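Local structure of hydroxyindole o-methyltransferase (Homo sapiens, 4A6D) at residues 76-80 against 81-85; 141-144 against 145-149. The protein transfers the methyl group of S-adenosylmethionine to the hydroxyl of N-acetylserotonin, yielding melatonin, and works as a homodimer. All blocks are in the same frame, centred on the assembly; numbering follows the deposited sequence.

Interaction 1: 76-80 against 81-85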
loop_
_atom_site.group_PDB
_atom_site.type_symbol
_atom_site.label_atom_id
_atom_site.label_comp_id
_atom_site.label_asym_id
_atom_site.label_seq_id
_atom_site.Cartn_x
_atom_site.Cartn_y
_atom_site.Cartn_z
ATOM N N GLU A 76 6.189 25.449 7.824
ATOM C CA GLU A 76 6.094 26.862 8.178
ATOM C C GLU A 76 6.797 27.661 7.097
ATOM O O GLU A 76 7.638 27.122 6.371
ATOM C CB GLU A 76 6.618 27.162 9.610
ATOM C CG GLU A 76 8.087 27.548 9.741
ATOM C CD GLU A 76 8.637 27.497 11.157
ATOM O OE1 GLU A 76 8.535 28.517 11.877
ATOM O OE2 GLU A 76 9.178 26.434 11.544
ATOM N N THR A 77 6.440 28.927 6.967
ATOM C CA THR A 77 7.039 29.765 5.952
ATOM C C THR A 77 7.926 30.832 6.587
ATOM O O THR A 77 7.534 31.449 7.581
ATOM C CB THR A 77 5.933 30.299 5.042
ATOM O OG1 THR A 77 5.107 29.192 4.653
ATOM C CG2 THR A 77 6.477 31.032 3.808
ATOM N N ARG A 78 9.143 31.002 6.035
ATOM C CA ARG A 78 10.120 32.027 6.424
ATOM C C ARG A 78 10.744 32.539 5.129
ATOM O O ARG A 78 11.388 31.759 4.410
ATOM C CB ARG A 78 11.194 31.494 7.383
ATOM C CG ARG A 78 10.720 31.209 8.800
ATOM C CD ARG A 78 11.817 30.478 9.552
ATOM N NE ARG A 78 11.366 29.910 10.823
ATOM C CZ ARG A 78 12.112 29.126 11.594
ATOM N NH1 ARG A 78 13.346 28.803 11.227
ATOM N NH2 ARG A 78 11.628 28.656 12.737
ATOM N N GLY A 79 10.489 33.822 4.821
ATOM C CA GLY A 79 10.961 34.454 3.599
ATOM C C GLY A 79 10.411 33.725 2.391
ATOM O O GLY A 79 9.240 33.325 2.389
ATOM N N GLY A 80 11.278 33.473 1.412
ATOM C CA GLY A 80 10.918 32.724 0.210
ATOM C C GLY A 80 11.220 31.235 0.299
ATOM O O GLY A 80 11.731 30.653 -0.666
ATOM N N LYS A 81 10.902 30.600 1.464
ATOM C CA LYS A 81 11.182 29.185 1.707
ATOM C C LYS A 81 10.310 28.514 2.775
ATOM O O LYS A 81 10.056 29.084 3.846
ATOM C CB LYS A 81 12.662 29.002 2.109
ATOM C CG LYS A 81 13.558 28.447 1.012
ATOM C CD LYS A 81 15.037 28.624 1.364
ATOM C CE LYS A 81 15.937 28.616 0.145
ATOM N NZ LYS A 81 15.750 29.818 -0.722
ATOM N N ALA A 82 9.931 27.249 2.495
ATOM C CA ALA A 82 9.214 26.341 3.401
ATOM C C ALA A 82 10.250 25.702 4.297
ATOM O O ALA A 82 11.336 25.354 3.826
ATOM C CB ALA A 82 8.501 25.249 2.611
ATOM N N PHE A 83 9.911 25.565 5.588
ATOM C CA PHE A 83 10.726 24.938 6.625
ATOM C C PHE A 83 9.923 23.852 7.319
ATOM O O PHE A 83 8.822 24.098 7.817
ATOM C CB PHE A 83 11.277 25.974 7.615
ATOM C CG PHE A 83 12.360 26.831 7.007
ATOM C CD1 PHE A 83 13.684 26.414 7.013
ATOM C CD2 PHE A 83 12.051 28.044 6.403
ATOM C CE1 PHE A 83 14.682 27.197 6.431
ATOM C CE2 PHE A 83 13.051 28.826 5.820
ATOM C CZ PHE A 83 14.363 28.402 5.854
ATOM N N TYR A 84 10.467 22.636 7.310
ATOM C CA TYR A 84 9.826 21.442 7.843
ATOM C C TYR A 84 10.307 21.111 9.218
ATOM O O TYR A 84 11.474 21.327 9.535
ATOM C CB TYR A 84 10.055 20.260 6.896
ATOM C CG TYR A 84 9.589 20.547 5.486
ATOM C CD1 TYR A 84 10.433 21.158 4.559
ATOM C CD2 TYR A 84 8.280 20.278 5.097
ATOM C CE1 TYR A 84 9.984 21.502 3.282
ATOM C CE2 TYR A 84 7.825 20.603 3.818
ATOM C CZ TYR A 84 8.679 21.218 2.918
ATOM O OH TYR A 84 8.245 21.467 1.649
ATOM N N ARG A 85 9.402 20.585 10.044
ATOM C CA ARG A 85 9.695 20.178 11.409
ATOM C C ARG A 85 8.896 18.913 11.734
ATOM O O ARG A 85 7.901 18.632 11.063
ATOM C CB ARG A 85 9.419 21.338 12.397
ATOM C CG ARG A 85 7.979 21.478 12.885
ATOM C CD ARG A 85 7.761 22.787 13.622
ATOM N NE ARG A 85 6.469 23.395 13.287
ATOM C CZ ARG A 85 6.216 24.087 12.176
ATOM N NH1 ARG A 85 7.164 24.256 11.257
ATOM N NH2 ARG A 85 5.011 24.599 11.965
#

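Interaction 2: 141-144 against 145-149. With SAM (S-adenosylmethionine), chain D.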
loop_
_atom_site.group_PDB
_atom_site.type_symbol
_atom_site.label_atom_id
_atom_site.label_comp_id
_atom_site.label_asym_id
_atom_site.label_seq_id
_atom_site.Cartn_x
_atom_site.Cartn_y
_atom_site.Cartn_z
ATOM N N GLU A 141 11.672 -24.812 5.999
ATOM C CA GLU A 141 11.959 -24.521 7.405
ATOM C C GLU A 141 11.728 -22.990 7.430
ATOM O O GLU A 141 12.503 -22.245 6.809
ATOM C CB GLU A 141 13.421 -24.879 7.762
ATOM C CG GLU A 141 13.843 -26.311 7.427
ATOM C CD GLU A 141 13.435 -27.425 8.383
ATOM O OE1 GLU A 141 12.924 -27.124 9.489
ATOM O OE2 GLU A 141 13.652 -28.608 8.028
ATOM N N LEU A 142 10.594 -22.540 8.021
ATOM C CA LEU A 142 10.147 -21.134 8.032
ATOM C C LEU A 142 11.184 -20.045 8.347
ATOM O O LEU A 142 11.320 -19.085 7.573
ATOM C CB LEU A 142 8.873 -20.961 8.879
ATOM C CG LEU A 142 8.144 -19.601 8.816
ATOM C CD1 LEU A 142 7.799 -19.201 7.358
ATOM C CD2 LEU A 142 6.928 -19.603 9.736
ATOM N N PHE A 143 11.901 -20.198 9.475
ATOM C CA PHE A 143 12.887 -19.227 9.940
ATOM C C PHE A 143 14.235 -19.136 9.162
ATOM O O PHE A 143 14.861 -18.072 9.199
ATOM C CB PHE A 143 12.997 -19.193 11.485
ATOM C CG PHE A 143 11.838 -18.435 12.104
ATOM C CD1 PHE A 143 11.876 -17.048 12.228
ATOM C CD2 PHE A 143 10.677 -19.099 12.494
ATOM C CE1 PHE A 143 10.801 -16.347 12.790
ATOM C CE2 PHE A 143 9.598 -18.393 13.039
ATOM C CZ PHE A 143 9.669 -17.024 13.181
ATOM N N THR A 144 14.629 -20.181 8.385
ATOM C CA THR A 144 15.835 -20.060 7.538
ATOM C C THR A 144 15.525 -19.129 6.348
ATOM O O THR A 144 16.425 -18.448 5.837
ATOM C CB THR A 144 16.485 -21.420 7.137
ATOM O OG1 THR A 144 15.646 -22.151 6.237
ATOM C CG2 THR A 144 16.900 -22.273 8.333
ATOM N N ALA A 145 14.235 -19.078 5.938
ATOM C CA ALA A 145 13.737 -18.191 4.882
ATOM C C ALA A 145 13.615 -16.749 5.429
ATOM O O ALA A 145 13.985 -15.799 4.729
ATOM C CB ALA A 145 12.389 -18.676 4.377
ATOM N N ILE A 146 13.117 -16.605 6.694
ATOM C CA ILE A 146 12.968 -15.331 7.425
ATOM C C ILE A 146 14.369 -14.731 7.770
ATOM O O ILE A 146 14.554 -13.520 7.621
ATOM C CB ILE A 146 12.026 -15.496 8.667
ATOM C CG1 ILE A 146 10.574 -15.799 8.220
ATOM C CG2 ILE A 146 12.090 -14.285 9.609
ATOM C CD1 ILE A 146 9.624 -16.264 9.308
ATOM N N TYR A 147 15.345 -15.574 8.222
ATOM C CA TYR A 147 16.720 -15.139 8.529
ATOM C C TYR A 147 17.674 -15.589 7.399
ATOM O O TYR A 147 18.660 -16.297 7.637
ATOM C CB TYR A 147 17.205 -15.657 9.902
ATOM C CG TYR A 147 16.245 -15.512 11.066
ATOM C CD1 TYR A 147 15.584 -14.310 11.306
ATOM C CD2 TYR A 147 16.076 -16.542 11.984
ATOM C CE1 TYR A 147 14.737 -14.158 12.402
ATOM C CE2 TYR A 147 15.220 -16.405 13.079
ATOM C CZ TYR A 147 14.562 -15.206 13.290
ATOM O OH TYR A 147 13.724 -15.057 14.370
ATOM N N ARG A 148 17.364 -15.166 6.158
ATOM C CA ARG A 148 18.131 -15.495 4.952
ATOM C C ARG A 148 19.580 -14.944 4.920
ATOM O O ARG A 148 20.376 -15.379 4.079
ATOM C CB ARG A 148 17.326 -15.223 3.656
ATOM C CG ARG A 148 16.543 -13.913 3.608
ATOM C CD ARG A 148 15.748 -13.784 2.318
ATOM N NE ARG A 148 15.180 -12.442 2.154
ATOM C CZ ARG A 148 15.787 -11.434 1.532
ATOM N NH1 ARG A 148 16.991 -11.604 0.994
ATOM N NH2 ARG A 148 15.197 -10.249 1.445
ATOM N N SER A 149 19.923 -14.023 5.869
ATOM C CA SER A 149 21.253 -13.415 6.092
ATOM C C SER A 149 21.391 -12.827 7.525
ATOM O O SER A 149 20.373 -12.594 8.191
ATOM C CB SER A 149 21.586 -12.375 5.018
ATOM O OG SER A 149 21.355 -11.037 5.427
HETATM N N SAM D . 8.464 -13.215 20.937
HETATM C CA SAM D . 9.080 -12.177 20.082
HETATM C C SAM D . 8.254 -10.901 19.819
HETATM O O SAM D . 7.044 -10.988 19.857
HETATM O OXT SAM D . 8.771 -9.766 19.563
HETATM C CB SAM D . 9.523 -12.867 18.816
HETATM C CG SAM D . 8.361 -13.319 17.923
HETATM S SD SAM D . 9.070 -14.019 16.389
HETATM C CE SAM D . 7.665 -14.004 15.352
HETATM C "C5'" SAM D . 9.047 -15.817 16.686
HETATM C "C4'" SAM D . 10.333 -16.118 17.471
HETATM O "O4'" SAM D . 10.360 -17.529 17.598
HETATM C "C3'" SAM D . 11.636 -15.693 16.690
HETATM O "O3'" SAM D . 12.514 -14.920 17.525
HETATM C "C2'" SAM D . 12.215 -17.072 16.234
HETATM O "O2'" SAM D . 13.629 -17.180 16.073
HETATM C "C1'" SAM D . 11.718 -17.984 17.371
HETATM N N9 SAM D . 11.692 -19.411 16.987
HETATM C C8 SAM D . 11.178 -19.944 15.807
HETATM N N7 SAM D . 11.310 -21.236 15.809
HETATM C C5 SAM D . 11.975 -21.629 16.966
HETATM C C6 SAM D . 12.421 -22.846 17.515
HETATM N N6 SAM D . 12.142 -23.999 16.862
HETATM N N1 SAM D . 13.032 -22.850 18.754
HETATM C C2 SAM D . 13.310 -21.711 19.403
HETATM N N3 SAM D . 12.908 -20.537 18.895
HETATM C C4 SAM D . 12.207 -20.448 17.747
#

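Interaction 1: 76-80 against 81-85
Glu76 and Phe83 face each other as an antiparallel hydrogen-bonded pair and exchange two backbone bonds. Phe83 N gives a fairly straight bond to Glu76 O at 2.9 Å, while the return bond from Glu76 N to Phe83 O, 3.0 Å, is more bent. Nearer the turn, Arg78 N reaches Lys81 O at 3.1 Å with an almost linear N-H...O angle of 176°; the closing bond from Lys81 N to Arg78 O is weak. Thr77 and Ala82 form the non-hydrogen-bonded pair between, their side chains on the face away from Glu76 and Phe83.

Charge is concentrated on the Glu76 face. The Glu76 carboxylate divides its oxygens between two arginines: OE2 meets Arg85 NH1 in a 3.0 Å salt bridge, and OE1 takes Arg78 NH2 at 3.2 Å, with weak hydrogen bonds from NE and NH2. The carboxylate and the Arg85 guanidinium are turned 68° apart, so they do not pair flat. The bend of Arg85 at chi3 (140°) turns the guanidinium toward Glu76, so that NH1 comes beside CB as well as OE2.

Apolar contact comes from Phe83, whose ring crosses the Arg78 stem at about a right angle, CE2 lying 3.6 Å from Arg78 CB; Arg78 O lies at the ring edge, in its plane. Any attraction of the Arg78 guanidinium to this ring is at most weak.

On the other face, Ala82 and Tyr84 pack on Arg291 of the second subunit. Gly79, with its positive phi, helps form the type II' turn from Arg78 to Lys81, the tight two-residue loop, Gly79-Gly80, of a beta hairpin, here the solvent-facing end of the two-stranded sheet in the dimerisation domain.

Interaction 2: 141-144 against 145-149
The Phe143 ring is the central wedge of this short helix, held between Ile146 on one face and S-adenosylmethionine on the other. Ile146 CD1 sits 3.8 Å from the Phe143 ring centroid, 17° off the normal, a CH-pi contact displaced toward the ring's rim. With Ile146 CG1 beside its own backbone N (chi1 -67°) and chi2 extended, CD1 enters the groove between Phe143 and Leu142, where it also lies 3.7 Å from Leu142 CG. Across the ring the ribose bulges in through C2', and adenine C8 comes within 3.5 Å of Phe143 CD2.

Tyr147 slants across the Phe143 CD1 side, its CB and CD2 each against Phe143 O. The two rings meet obliquely, their planes at 41°, and Phe143 CD1 comes 3.4 Å from Tyr147 CZ. Phe156 of helix 150-161 touches Phe143, Ile146 and Tyr147 and extends the aromatic wall, while Tyr131 lies against Ala145 and Ile146.

The backbone sets this spacing. Ile146 N bonds to Leu142 O in its carbonyl plane, and Tyr147 N to Phe143 O at 2.7 Å, just where Tyr147 leaves helical geometry. At the start of the helix, Thr144 OG1 turns back to Glu141 O, 3.2 Å away.

The polar end of Tyr147 adds a directed bond: its OH donates to ribose O2' at 2.7 Å, and that oxygen lies in the plane of the tyrosine ring. Asp210 and Trp164 also hydrogen-bond the cofactor. The chemistry thus divides the work: Phe143 offers a flat apolar surface to the ribose and adenine and Tyr147 a single directed bond, so this helix end forms one wall of the S-adenosylmethionine pocket.

Interaction 1 and interaction 2 lie in different domains, their centres 46 Å apart and their nearest atoms about 31 Å apart, without touching. Residues 76-85 make a surface hairpin in the dimerisation domain, far from the annotated sites, whereas residues 141-149 are mostly buried in the O-methyltransferase domain and line the cofactor pocket. They share no secondary-structure element. Their chemistry follows their place: an ion-pair network and cross-strand backbone bonds at the exposed edge, against ring faces, aliphatic packing and one ligand-directed hydroxyl in the interior. Arg291 of the second subunit reaches only interaction 1, while interaction 2 contacts a bound ligand instead.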